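Putative potassium transport protein (Staphylococcus aureus 08BA02176, PDB 4XTT) binds the second messenger c-di-AMP through its RCK C domain and probably regulates the conductance of a Ktr-type potassium transporter. Local coordinates at residues Asp33-Ile36 with Arg37-Tyr40; Ile72-Asp75 with Asn76-Asn79; Ala46-Gly50 with Lys51-Ile55; Ser4-Asp7 with Tyr8-Ala12. One frame throughout, in Å; residues are numbered along the deposited sequence.

Contact 1 (Asp33-Ile36 with Arg37-Tyr40); sequences DLDI and RAQY. With 2BA ((2R,3R,3aS,5R,7aR,9R,10R,10aS,12R,14aR)-2,9-bis(6-amino-9H-purin-9-yl)octahydro-2H,7H-difuro[3,2-d:3',2'-j][1,3,7,9,2,8 ]tetraoxadiphosphacyclododecine-3,5,10,12-tetrol 5,12-dioxide), chain C.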
loop_
_atom_site.group_PDB
_atom_site.type_symbol
_atom_site.label_atom_id
_atom_site.label_comp_id
_atom_site.label_asym_id
_atom_site.label_seq_id
_atom_site.Cartn_x
_atom_site.Cartn_y
_atom_site.Cartn_z
ATOM N N ASP A 33 -15.405 -3.910 2.818
ATOM C CA ASP A 33 -16.577 -4.534 2.214
ATOM C C ASP A 33 -16.145 -5.232 0.934
ATOM O O ASP A 33 -16.514 -6.375 0.679
ATOM C CB ASP A 33 -17.671 -3.505 1.904
ATOM C CG ASP A 33 -18.420 -3.043 3.143
ATOM O OD1 ASP A 33 -18.420 -3.777 4.158
ATOM O OD2 ASP A 33 -19.012 -1.938 3.095
ATOM N N LEU A 34 -15.347 -4.532 0.133
ATOM C CA LEU A 34 -14.822 -5.076 -1.114
ATOM C C LEU A 34 -13.686 -6.072 -0.853
ATOM O O LEU A 34 -13.377 -6.908 -1.706
ATOM C CB LEU A 34 -14.344 -3.937 -2.017
ATOM C CG LEU A 34 -15.449 -3.009 -2.538
ATOM C CD1 LEU A 34 -14.878 -1.902 -3.410
ATOM C CD2 LEU A 34 -16.513 -3.795 -3.294
ATOM N N ASP A 35 -13.088 -5.969 0.335
ATOM C CA ASP A 35 -11.994 -6.832 0.794
ATOM C C ASP A 35 -10.888 -6.921 -0.268
ATOM O O ASP A 35 -10.468 -8.008 -0.674
ATOM C CB ASP A 35 -12.531 -8.217 1.151
ATOM C CG ASP A 35 -11.685 -8.918 2.200
ATOM O OD1 ASP A 35 -10.964 -8.226 2.954
ATOM O OD2 ASP A 35 -11.760 -10.161 2.289
ATOM N N ILE A 36 -10.396 -5.758 -0.676
ATOM C CA ILE A 36 -9.630 -5.641 -1.904
ATOM C C ILE A 36 -8.329 -6.441 -1.901
ATOM O O ILE A 36 -8.093 -7.215 -2.833
ATOM C CB ILE A 36 -9.357 -4.152 -2.215
ATOM C CG1 ILE A 36 -10.679 -3.472 -2.581
ATOM C CG2 ILE A 36 -8.352 -3.988 -3.352
ATOM C CD1 ILE A 36 -10.593 -1.967 -2.737
ATOM N N ARG A 37 -7.494 -6.292 -0.880
ATOM C CA ARG A 37 -6.224 -7.011 -0.895
ATOM C C ARG A 37 -6.411 -8.518 -0.758
ATOM O O ARG A 37 -5.713 -9.298 -1.412
ATOM C CB ARG A 37 -5.294 -6.510 0.201
ATOM C CG ARG A 37 -3.871 -7.052 0.081
ATOM C CD ARG A 37 -2.911 -6.150 0.825
ATOM N NE ARG A 37 -3.437 -5.818 2.142
ATOM C CZ ARG A 37 -3.501 -4.588 2.633
ATOM N NH1 ARG A 37 -3.046 -3.556 1.929
ATOM N NH2 ARG A 37 -4.007 -4.393 3.842
ATOM N N ALA A 38 -7.373 -8.929 0.059
ATOM C CA ALA A 38 -7.600 -10.352 0.262
ATOM C C ALA A 38 -8.186 -11.018 -0.978
ATOM O O ALA A 38 -8.008 -12.216 -1.177
ATOM C CB ALA A 38 -8.513 -10.575 1.464
ATOM N N GLN A 39 -8.824 -10.228 -1.839
ATOM C CA GLN A 39 -9.534 -10.769 -3.000
ATOM C C GLN A 39 -8.755 -10.632 -4.300
ATOM O O GLN A 39 -8.927 -11.438 -5.209
ATOM C CB GLN A 39 -10.889 -10.066 -3.193
ATOM C CG GLN A 39 -12.044 -10.568 -2.338
ATOM C CD GLN A 39 -12.426 -12.013 -2.630
ATOM O OE1 GLN A 39 -13.001 -12.327 -3.677
ATOM N NE2 GLN A 39 -12.117 -12.900 -1.695
ATOM N N TYR A 40 -7.887 -9.629 -4.390
ATOM C CA TYR A 40 -7.231 -9.325 -5.658
ATOM C C TYR A 40 -5.710 -9.232 -5.515
ATOM O O TYR A 40 -4.978 -9.366 -6.487
ATOM C CB TYR A 40 -7.766 -8.011 -6.245
ATOM C CG TYR A 40 -9.246 -8.006 -6.574
ATOM C CD1 TYR A 40 -9.702 -8.395 -7.827
ATOM C CD2 TYR A 40 -10.184 -7.588 -5.638
ATOM C CE1 TYR A 40 -11.050 -8.386 -8.132
ATOM C CE2 TYR A 40 -11.536 -7.575 -5.938
ATOM C CZ TYR A 40 -11.961 -7.973 -7.183
ATOM O OH TYR A 40 -13.305 -7.962 -7.479
HETATM P P 2BA C . -5.975 -8.510 4.462
HETATM O O1P 2BA C . -5.248 -8.192 3.212
HETATM O O2P 2BA C . -6.051 -10.001 4.563
HETATM O "O5'" 2BA C . -5.120 -7.970 5.708
HETATM C "C5'" 2BA C . -5.626 -8.163 7.041
HETATM C "C4'" 2BA C . -4.808 -7.385 7.993
HETATM O "O4'" 2BA C . -3.342 -7.601 7.788
HETATM C "C3'" 2BA C . -5.035 -5.959 7.776
HETATM O "O3'" 2BA C . -6.127 -5.502 8.621
HETATM C "C2'" 2BA C . -3.809 -5.302 8.182
HETATM O "O2'" 2BA C . -3.822 -5.028 9.611
HETATM C "C1'" 2BA C . -2.727 -6.255 7.852
HETATM N N9 2BA C . -2.194 -5.956 6.599
HETATM C C8 2BA C . -2.459 -6.698 5.693
HETATM N N7 2BA C . -1.853 -6.253 4.555
HETATM C C5 2BA C . -1.171 -5.027 5.096
HETATM C C6 2BA C . -0.354 -3.994 4.659
HETATM N N6 2BA C . 0.017 -3.970 3.313
HETATM N N1 2BA C . 0.089 -3.021 5.471
HETATM C C2 2BA C . -0.241 -3.018 6.738
HETATM N N3 2BA C . -1.018 -3.955 7.248
HETATM C C4 2BA C . -1.501 -4.967 6.494
HETATM P P1 2BA C . -7.118 -4.410 7.976
HETATM O O1P1 2BA C . -6.284 -3.205 7.718
HETATM O O2P1 2BA C . -8.144 -4.059 8.999
HETATM O "O5'1" 2BA C . -7.835 -4.771 6.590
HETATM C "C5'1" 2BA C . -8.639 -5.933 6.464
HETATM C "C4'1" 2BA C . -8.893 -6.150 5.024
HETATM O "O4'1" 2BA C . -9.356 -4.888 4.385
HETATM C "C3'1" 2BA C . -7.644 -6.505 4.332
HETATM O "O3'1" 2BA C . -7.458 -7.942 4.284
HETATM C "C2'1" 2BA C . -7.780 -5.985 2.981
HETATM O "O2'1" 2BA C . -8.466 -6.971 2.170
HETATM C "C1'1" 2BA C . -8.608 -4.772 3.101
HETATM N N91 2BA C . -7.801 -3.618 3.114
HETATM C C81 2BA C . -7.710 -2.966 4.145
HETATM N N71 2BA C . -6.887 -1.880 3.992
HETATM C C51 2BA C . -6.529 -2.110 2.542
HETATM C C61 2BA C . -5.747 -1.493 1.560
HETATM N N61 2BA C . -5.024 -0.304 1.873
HETATM N N11 2BA C . -5.643 -1.966 0.342
HETATM C C21 2BA C . -6.290 -3.065 -0.023
HETATM N N31 2BA C . -7.071 -3.747 0.823
HETATM C C41 2BA C . -7.228 -3.320 2.102
#
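Asp-35 and Ala-38 close on one ribose hydroxyl of bound c-di-AMP at the start of helix 36-40. The ligand O2'1 donates to Asp-35 OD1 (2.9 Å) and accepts from the backbone N of Ala-38 (3.1 Å), so two bonds grip this hydroxyl. One residue earlier along the helix, Arg-37 N donates to adenine N31 at 3.1 Å. The Arg-37 side chain leaves with CG anti to its own N (chi1 -170°) and bends at chi3, which brings NE to phosphate oxygen O1P at 3.2 Å and lays the guanidinium with one face over the second adenine, near C5 and N7. Base, sugar and phosphate are thus all held by Asp-35, Arg-37 and Ala-38.

Two of these ligand-binding residues also touch each other, Ala-38 CB lying 3.4 Å from Asp-35 OD2. Asp-35 occupies the N-cap position, yet its carboxylate serves the ligand and makes no capping bond. In the second shell, Ile-36 O holds the short helix by accepting from Tyr-40 N at 2.9 Å and from Gln-39 N; the same oxygen lies at the edge of the Tyr-40 ring. Ile-36 packs on Ile-31, Ile-42 and Phe-81, while Tyr-40 meets Phe-81 edge-to-face. Asp-35, Arg-37 and Ala-38 of the second subunit also bond the ligand, and helix 36-40, which leads into strand 43-49, lies against helix 75-83.

Contact 2 (Ile72-Asp75 with Asn76-Asn79); sequences IGHD and NDLN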
loop_
_atom_site.group_PDB
_atom_site.type_symbol
_atom_site.label_atom_id
_atom_site.label_comp_id
_atom_site.label_asym_id
_atom_site.label_seq_id
_atom_site.Cartn_x
_atom_site.Cartn_y
_atom_site.Cartn_z
ATOM N N ILE A 72 -1.634 -0.185 -6.199
ATOM C CA ILE A 72 -0.399 -0.763 -6.686
ATOM C C ILE A 72 -0.507 -2.283 -6.617
ATOM O O ILE A 72 -0.977 -2.838 -5.622
ATOM C CB ILE A 72 0.797 -0.212 -5.879
ATOM C CG1 ILE A 72 2.123 -0.652 -6.481
ATOM C CG2 ILE A 72 0.709 -0.612 -4.413
ATOM C CD1 ILE A 72 3.294 0.040 -5.829
ATOM N N GLY A 73 -0.100 -2.951 -7.693
ATOM C CA GLY A 73 -0.207 -4.397 -7.791
ATOM C C GLY A 73 0.101 -4.910 -9.189
ATOM O O GLY A 73 0.505 -4.151 -10.075
ATOM N N HIS A 74 -0.072 -6.213 -9.380
ATOM C CA HIS A 74 0.153 -6.842 -10.675
ATOM C C HIS A 74 -0.914 -6.393 -11.666
ATOM O O HIS A 74 -2.071 -6.211 -11.287
ATOM C CB HIS A 74 0.151 -8.366 -10.521
ATOM C CG HIS A 74 0.691 -9.101 -11.706
ATOM N ND1 HIS A 74 -0.064 -9.351 -12.835
ATOM C CD2 HIS A 74 1.903 -9.653 -11.938
ATOM C CE1 HIS A 74 0.663 -10.020 -13.708
ATOM N NE2 HIS A 74 1.864 -10.216 -13.191
ATOM N N ASP A 75 -0.535 -6.245 -12.935
ATOM C CA ASP A 75 -1.454 -5.718 -13.949
ATOM C C ASP A 75 -2.700 -6.572 -14.132
ATOM O O ASP A 75 -3.789 -6.050 -14.351
ATOM C CB ASP A 75 -0.759 -5.603 -15.305
ATOM C CG ASP A 75 0.192 -4.439 -15.378
ATOM O OD1 ASP A 75 0.155 -3.580 -14.473
ATOM O OD2 ASP A 75 0.973 -4.384 -16.353
ATOM N N ASN A 76 -2.543 -7.886 -14.014
ATOM C CA ASN A 76 -3.678 -8.788 -14.140
ATOM C C ASN A 76 -4.622 -8.647 -12.959
ATOM O O ASN A 76 -5.834 -8.788 -13.110
ATOM C CB ASN A 76 -3.212 -10.240 -14.263
ATOM C CG ASN A 76 -2.482 -10.517 -15.565
ATOM O OD1 ASN A 76 -2.722 -9.860 -16.580
ATOM N ND2 ASN A 76 -1.592 -11.506 -15.543
ATOM N N ASP A 77 -4.076 -8.316 -11.790
ATOM C CA ASP A 77 -4.913 -8.174 -10.605
ATOM C C ASP A 77 -5.631 -6.849 -10.651
ATOM O O ASP A 77 -6.825 -6.784 -10.367
ATOM C CB ASP A 77 -4.099 -8.250 -9.304
ATOM C CG ASP A 77 -3.411 -9.585 -9.099
ATOM O OD1 ASP A 77 -4.008 -10.627 -9.442
ATOM O OD2 ASP A 77 -2.277 -9.591 -8.569
ATOM N N LEU A 78 -4.909 -5.802 -11.042
ATOM C CA LEU A 78 -5.509 -4.489 -11.197
ATOM C C LEU A 78 -6.604 -4.510 -12.248
ATOM O O LEU A 78 -7.698 -3.999 -12.018
ATOM C CB LEU A 78 -4.441 -3.469 -11.565
ATOM C CG LEU A 78 -3.390 -3.212 -10.491
ATOM C CD1 LEU A 78 -2.166 -2.536 -11.087
ATOM C CD2 LEU A 78 -4.016 -2.332 -9.423
ATOM N N ASN A 79 -6.320 -5.159 -13.375
ATOM C CA ASN A 79 -7.266 -5.242 -14.485
ATOM C C ASN A 79 -8.535 -6.016 -14.119
ATOM O O ASN A 79 -9.629 -5.694 -14.573
ATOM C CB ASN A 79 -6.585 -5.869 -15.694
ATOM C CG ASN A 79 -7.505 -5.984 -16.886
ATOM O OD1 ASN A 79 -7.535 -5.101 -17.741
ATOM N ND2 ASN A 79 -8.234 -7.095 -16.974
HETATM O O HOH W 1 -1.522 -7.513 -7.186
#
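His-74 turns the edge of its ring to the start of the helix so that its ND1 accepts from Asn-76 N, 3.1 Å away. Asn-76 N stands slightly off the ring plane, tilted by 18°. The ring is placed there by CG lying anti to the backbone N (chi1 -166°), which carries it to the side of its own carbonyl carbon and toward the first turn.

The packed side is formed by the buried residues Gly-73 and Leu-78. Leu-78 turns its side chain back toward the corner at Gly-73, with CD1 3.3 Å from Gly-73 O, while CG lies against His-74 O. That same His-74 oxygen accepts from Leu-78 N at 2.9 Å and, weakly, from Asp-77 N. This is a helix N-terminus with a histidine N-cap: strand 68-72 ends, the chain turns, and helix 75-83 of the TrkA-C domain begins. Leu-78 is buried further by Ser-16 and Ile-42, and Ser-16 OG is bonded to Asp-75 OD1. On the strand side, the buried Ile-72 packs on Ile-55 of the second subunit, and its carbonyl oxygen is bonded to Ser-56 OG there.

The opposite character appears around the exposed residue Asn-76, whose amide runs alongside the imidazole with the two planes 47° apart and ND2 3.3 Å from His-74 CE1. Asp-77 is partly exposed; its OD2 sits 3.3 Å from His-74 CB and takes a hydrogen bond from a water that in turn accepts from His-74 N. Its OD1 forms a salt bridge with Arg-80.

Contact 3 (Ala46-Gly50 with Lys51-Ile55); sequences AIKRG and KEFII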
loop_
_atom_site.group_PDB
_atom_site.type_symbol
_atom_site.label_atom_id
_atom_site.label_comp_id
_atom_site.label_asym_id
_atom_site.label_seq_id
_atom_site.Cartn_x
_atom_site.Cartn_y
_atom_site.Cartn_z
ATOM N N ALA A 46 -3.127 5.010 -0.812
ATOM C CA ALA A 46 -3.797 6.227 -0.374
ATOM C C ALA A 46 -5.091 6.459 -1.147
ATOM O O ALA A 46 -5.357 5.800 -2.158
ATOM C CB ALA A 46 -2.875 7.430 -0.530
ATOM N N ILE A 47 -5.888 7.401 -0.653
ATOM C CA ILE A 47 -7.114 7.842 -1.312
ATOM C C ILE A 47 -7.011 9.340 -1.545
ATOM O O ILE A 47 -6.644 10.081 -0.629
ATOM C CB ILE A 47 -8.383 7.537 -0.464
ATOM C CG1 ILE A 47 -8.583 6.030 -0.298
ATOM C CG2 ILE A 47 -9.625 8.140 -1.101
ATOM C CD1 ILE A 47 -9.831 5.657 0.497
ATOM N N LYS A 48 -7.314 9.798 -2.756
ATOM C CA LYS A 48 -7.359 11.242 -2.999
ATOM C C LYS A 48 -8.741 11.809 -2.736
ATOM O O LYS A 48 -9.692 11.542 -3.473
ATOM C CB LYS A 48 -6.954 11.599 -4.425
ATOM C CG LYS A 48 -5.482 11.570 -4.688
ATOM C CD LYS A 48 -5.125 12.543 -5.803
ATOM C CE LYS A 48 -5.402 13.992 -5.379
ATOM N NZ LYS A 48 -4.760 15.005 -6.278
ATOM N N ARG A 49 -8.845 12.596 -1.675
ATOM C CA ARG A 49 -10.088 13.266 -1.348
ATOM C C ARG A 49 -9.925 14.748 -1.682
ATOM O O ARG A 49 -9.160 15.469 -1.041
ATOM C CB ARG A 49 -10.457 13.067 0.117
ATOM C CG ARG A 49 -11.825 13.627 0.474
ATOM C CD ARG A 49 -12.813 12.508 0.729
ATOM N NE ARG A 49 -12.490 11.783 1.955
ATOM C CZ ARG A 49 -13.002 10.602 2.287
ATOM N NH1 ARG A 49 -12.650 10.022 3.427
ATOM N NH2 ARG A 49 -13.862 10.001 1.476
ATOM N N GLY A 50 -10.658 15.190 -2.693
ATOM C CA GLY A 50 -10.464 16.504 -3.261
ATOM C C GLY A 50 -9.068 16.549 -3.840
ATOM O O GLY A 50 -8.773 15.825 -4.792
ATOM N N LYS A 51 -8.193 17.353 -3.246
ATOM C CA LYS A 51 -6.814 17.425 -3.709
ATOM C C LYS A 51 -5.896 17.110 -2.539
ATOM O O LYS A 51 -4.757 17.564 -2.467
ATOM C CB LYS A 51 -6.511 18.804 -4.306
ATOM C CG LYS A 51 -7.423 19.187 -5.478
ATOM C CD LYS A 51 -7.403 18.156 -6.617
ATOM C CE LYS A 51 -6.089 18.176 -7.387
ATOM N NZ LYS A 51 -6.147 17.345 -8.625
ATOM N N GLU A 52 -6.429 16.311 -1.626
ATOM C CA GLU A 52 -5.750 15.903 -0.408
ATOM C C GLU A 52 -5.612 14.370 -0.340
ATOM O O GLU A 52 -6.483 13.640 -0.812
ATOM C CB GLU A 52 -6.520 16.457 0.788
ATOM C CG GLU A 52 -6.051 15.992 2.141
ATOM C CD GLU A 52 -7.032 16.374 3.234
ATOM O OE1 GLU A 52 -8.125 16.887 2.897
ATOM O OE2 GLU A 52 -6.719 16.150 4.421
ATOM N N PHE A 53 -4.527 13.886 0.259
ATOM C CA PHE A 53 -4.228 12.451 0.283
ATOM C C PHE A 53 -4.479 11.770 1.630
ATOM O O PHE A 53 -3.824 12.086 2.629
ATOM C CB PHE A 53 -2.764 12.192 -0.094
ATOM C CG PHE A 53 -2.422 12.523 -1.514
ATOM C CD1 PHE A 53 -2.707 11.630 -2.535
ATOM C CD2 PHE A 53 -1.781 13.714 -1.826
ATOM C CE1 PHE A 53 -2.372 11.927 -3.847
ATOM C CE2 PHE A 53 -1.451 14.018 -3.132
ATOM C CZ PHE A 53 -1.753 13.125 -4.147
ATOM N N ILE A 54 -5.426 10.836 1.654
ATOM C CA ILE A 54 -5.638 10.000 2.834
ATOM C C ILE A 54 -4.737 8.761 2.767
ATOM O O ILE A 54 -5.005 7.827 2.016
ATOM C CB ILE A 54 -7.101 9.546 2.969
ATOM C CG1 ILE A 54 -8.030 10.758 3.040
ATOM C CG2 ILE A 54 -7.273 8.706 4.206
ATOM C CD1 ILE A 54 -9.493 10.392 3.012
ATOM N N ILE A 55 -3.659 8.773 3.546
ATOM C CA ILE A 55 -2.701 7.674 3.552
ATOM C C ILE A 55 -3.163 6.542 4.455
ATOM O O ILE A 55 -3.891 6.769 5.422
ATOM C CB ILE A 55 -1.294 8.136 4.006
ATOM C CG1 ILE A 55 -1.201 8.184 5.527
ATOM C CG2 ILE A 55 -0.968 9.492 3.433
ATOM C CD1 ILE A 55 0.099 8.733 6.034
#
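A tight beta hairpin links strands 43-49 and 52-55, and on one of its faces the aliphatic part of Lys-48 runs alongside the ring of Phe-53, the two side chains pointing the same way. Lys-48 CG lies 3.2 Å from Phe-53 CE1, and CD and CE continue alongside CE1 and CZ. With CG anti to the carbonyl carbon (chi1 -78°) and a bend at chi3, the lysine follows the ring before its ammonium swings toward that of Lys-51, NZ to NZ 3.6 Å. Two like charges so close are probably unfavourable, though Asp-7 of the second subunit offers Lys-48 a long, weak ion pair.

The turn is a type II' beta turn from Arg-49 to Glu-52, with Gly-50 at positive phi (63°). Arg-49 and Glu-52 form a hydrogen-bonded pair, Arg-49 N to Glu-52 O 2.7 Å, and the return bond runs from Glu-52 N to Arg-49 O. Further along the ladder Ile-54 N donates to Ile-47 O at 2.7 Å, matched by Ile-47 N to Ile-54 O.

On the other face Ile-47 and Ile-54 meet at their CB atoms, 4.2 Å apart. Arg-49 bends at chi2 and chi3 across Ile-54, its NH1 3.2 Å from the CD1 methyl, and its NH2 is salt-bridged to Asp-67. The inner strand of the hairpin continues the sheet through backbone bonds from Ala-46 and Lys-48 to strand 68-72.

Contact 4 (Ser4-Asp7 with Tyr8-Ala12); sequences SVLD and YLELA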
loop_
_atom_site.group_PDB
_atom_site.type_symbol
_atom_site.label_atom_id
_atom_site.label_comp_id
_atom_site.label_asym_id
_atom_site.label_seq_id
_atom_site.Cartn_x
_atom_site.Cartn_y
_atom_site.Cartn_z
ATOM N N SER A 4 12.721 4.168 -4.828
ATOM C CA SER A 4 13.037 2.809 -5.068
ATOM C C SER A 4 11.771 2.108 -5.369
ATOM O O SER A 4 11.768 1.150 -6.065
ATOM C CB SER A 4 13.698 2.190 -3.868
ATOM O OG SER A 4 12.928 2.392 -2.730
ATOM N N VAL A 5 10.678 2.599 -4.847
ATOM C CA VAL A 5 9.378 2.017 -5.142
ATOM C C VAL A 5 8.978 2.474 -6.526
ATOM O O VAL A 5 8.490 1.695 -7.340
ATOM C CB VAL A 5 8.291 2.457 -4.141
ATOM C CG1 VAL A 5 6.911 2.045 -4.645
ATOM C CG2 VAL A 5 8.574 1.893 -2.751
ATOM N N LEU A 6 9.211 3.750 -6.794
ATOM C CA LEU A 6 8.837 4.327 -8.072
ATOM C C LEU A 6 9.764 3.856 -9.189
ATOM O O LEU A 6 9.335 3.691 -10.329
ATOM C CB LEU A 6 8.818 5.853 -7.967
ATOM C CG LEU A 6 8.452 6.666 -9.207
ATOM C CD1 LEU A 6 7.158 6.162 -9.841
ATOM C CD2 LEU A 6 8.278 8.112 -8.781
ATOM N N ASP A 7 11.020 3.585 -8.845
ATOM C CA ASP A 7 11.990 3.113 -9.827
ATOM C C ASP A 7 11.677 1.701 -10.291
ATOM O O ASP A 7 11.807 1.385 -11.467
ATOM C CB ASP A 7 13.403 3.140 -9.245
ATOM C CG ASP A 7 13.988 4.530 -9.200
ATOM O OD1 ASP A 7 13.433 5.439 -9.863
ATOM O OD2 ASP A 7 15.005 4.710 -8.492
ATOM N N TYR A 8 11.229 0.864 -9.363
ATOM C CA TYR A 8 10.840 -0.497 -9.691
ATOM C C TYR A 8 9.668 -0.525 -10.672
ATOM O O TYR A 8 9.691 -1.248 -11.662
ATOM C CB TYR A 8 10.482 -1.267 -8.412
ATOM C CG TYR A 8 9.895 -2.641 -8.675
ATOM C CD1 TYR A 8 10.714 -3.724 -8.956
ATOM C CD2 TYR A 8 8.522 -2.849 -8.643
ATOM C CE1 TYR A 8 10.186 -4.970 -9.202
ATOM C CE2 TYR A 8 7.984 -4.094 -8.888
ATOM C CZ TYR A 8 8.822 -5.153 -9.167
ATOM O OH TYR A 8 8.301 -6.406 -9.407
ATOM N N LEU A 9 8.657 0.290 -10.395
ATOM C CA LEU A 9 7.445 0.350 -11.206
ATOM C C LEU A 9 7.695 0.800 -12.638
ATOM O O LEU A 9 6.987 0.382 -13.556
ATOM C CB LEU A 9 6.434 1.278 -10.546
ATOM C CG LEU A 9 5.891 0.749 -9.221
ATOM C CD1 LEU A 9 5.232 1.880 -8.480
ATOM C CD2 LEU A 9 4.910 -0.395 -9.443
ATOM N N GLU A 10 8.660 1.698 -12.822
ATOM C CA GLU A 10 8.989 2.188 -14.158
ATOM C C GLU A 10 9.674 1.134 -15.030
ATOM O O GLU A 10 9.436 1.074 -16.235
ATOM C CB GLU A 10 9.873 3.432 -14.060
ATOM C CG GLU A 10 9.134 4.678 -13.565
ATOM C CD GLU A 10 10.048 5.890 -13.435
ATOM O OE1 GLU A 10 11.272 5.743 -13.654
ATOM O OE2 GLU A 10 9.544 6.988 -13.110
ATOM N N LEU A 11 10.527 0.311 -14.427
ATOM C CA LEU A 11 11.247 -0.719 -15.178
ATOM C C LEU A 11 10.441 -2.014 -15.285
ATOM O O LEU A 11 10.666 -2.818 -16.189
ATOM C CB LEU A 11 12.631 -0.986 -14.564
ATOM C CG LEU A 11 12.818 -1.267 -13.071
ATOM C CD1 LEU A 11 12.468 -2.709 -12.706
ATOM C CD2 LEU A 11 14.253 -0.938 -12.667
ATOM N N ALA A 12 9.523 -2.221 -14.343
ATOM C CA ALA A 12 8.672 -3.412 -14.339
ATOM C C ALA A 12 7.562 -3.287 -15.369
ATOM O O ALA A 12 6.896 -2.260 -15.451
ATOM C CB ALA A 12 8.087 -3.642 -12.961
#
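Val-5 and Leu-9, one helical turn apart, lie side by side and point the same way, making the apolar contact of this segment. Val-5 CG1 is 4.2 Å from Leu-9 CD1. Leu-9 takes up the position with CG anti to its carbonyl carbon (chi1 -67°), which also leans CG against the Val-5 carbonyl oxygen at 3.3 Å. Leu-11 CG also touches Asp-7 O, though from a different first torsion.

The backbone bonds belong to an alpha-helix and are long. Glu-10 N to Leu-6 O measures 3.3 Å, whereas the bonds from Tyr-8 N to Ser-4 O, Leu-9 N to Val-5 O and Leu-11 N to Asp-7 O are weak. A shorter bond, Ala-12 N to Tyr-8 O at 2.9 Å, closes the last turn, and Ala-12 CB lies over one face of the Tyr-8 ring, off toward its rim.

The charged groups here are of like sign. The extended Glu-10 side chain crosses Leu-6, with OE2 4.1 Å from Leu-6 CG, and its OE1 stands 4.4 Å from Asp-7 OD1; these like charges are both on exposed residues, where solvent can probably screen them.

Helix 3-11 finds much of its packing on the second subunit. Val-5 and Leu-6 meet Tyr-8 and Leu-9 of that subunit, while the Tyr-8 ring stacks on Phe-53 of the second subunit and touches its Ile-55, setting the helix against the neighbouring hairpin of strands 43-49 and 52-55.

In the fold
From the N terminus, contact 4 lies within helix 3-11, which precedes strand 15-21. Contact 1 opens helix 36-40 after the long loop from that strand, contact 3 closes the hairpin of strands 43-49 and 52-55, and contact 2 joins strand 68-72 to helix 75-83. All four are local and follow in series, with no nesting or crossing. Folding still brings some together: Tyr-40 of contact 1 packs on Asp-77 of contact 2, and Ile-72 of contact 2 on Leu-9 of contact 4. Contact 3 sits across the chain's centre from contacts 1 and 2, at the edge of the four-stranded sheet, where it meets helix 3-11 of the second subunit.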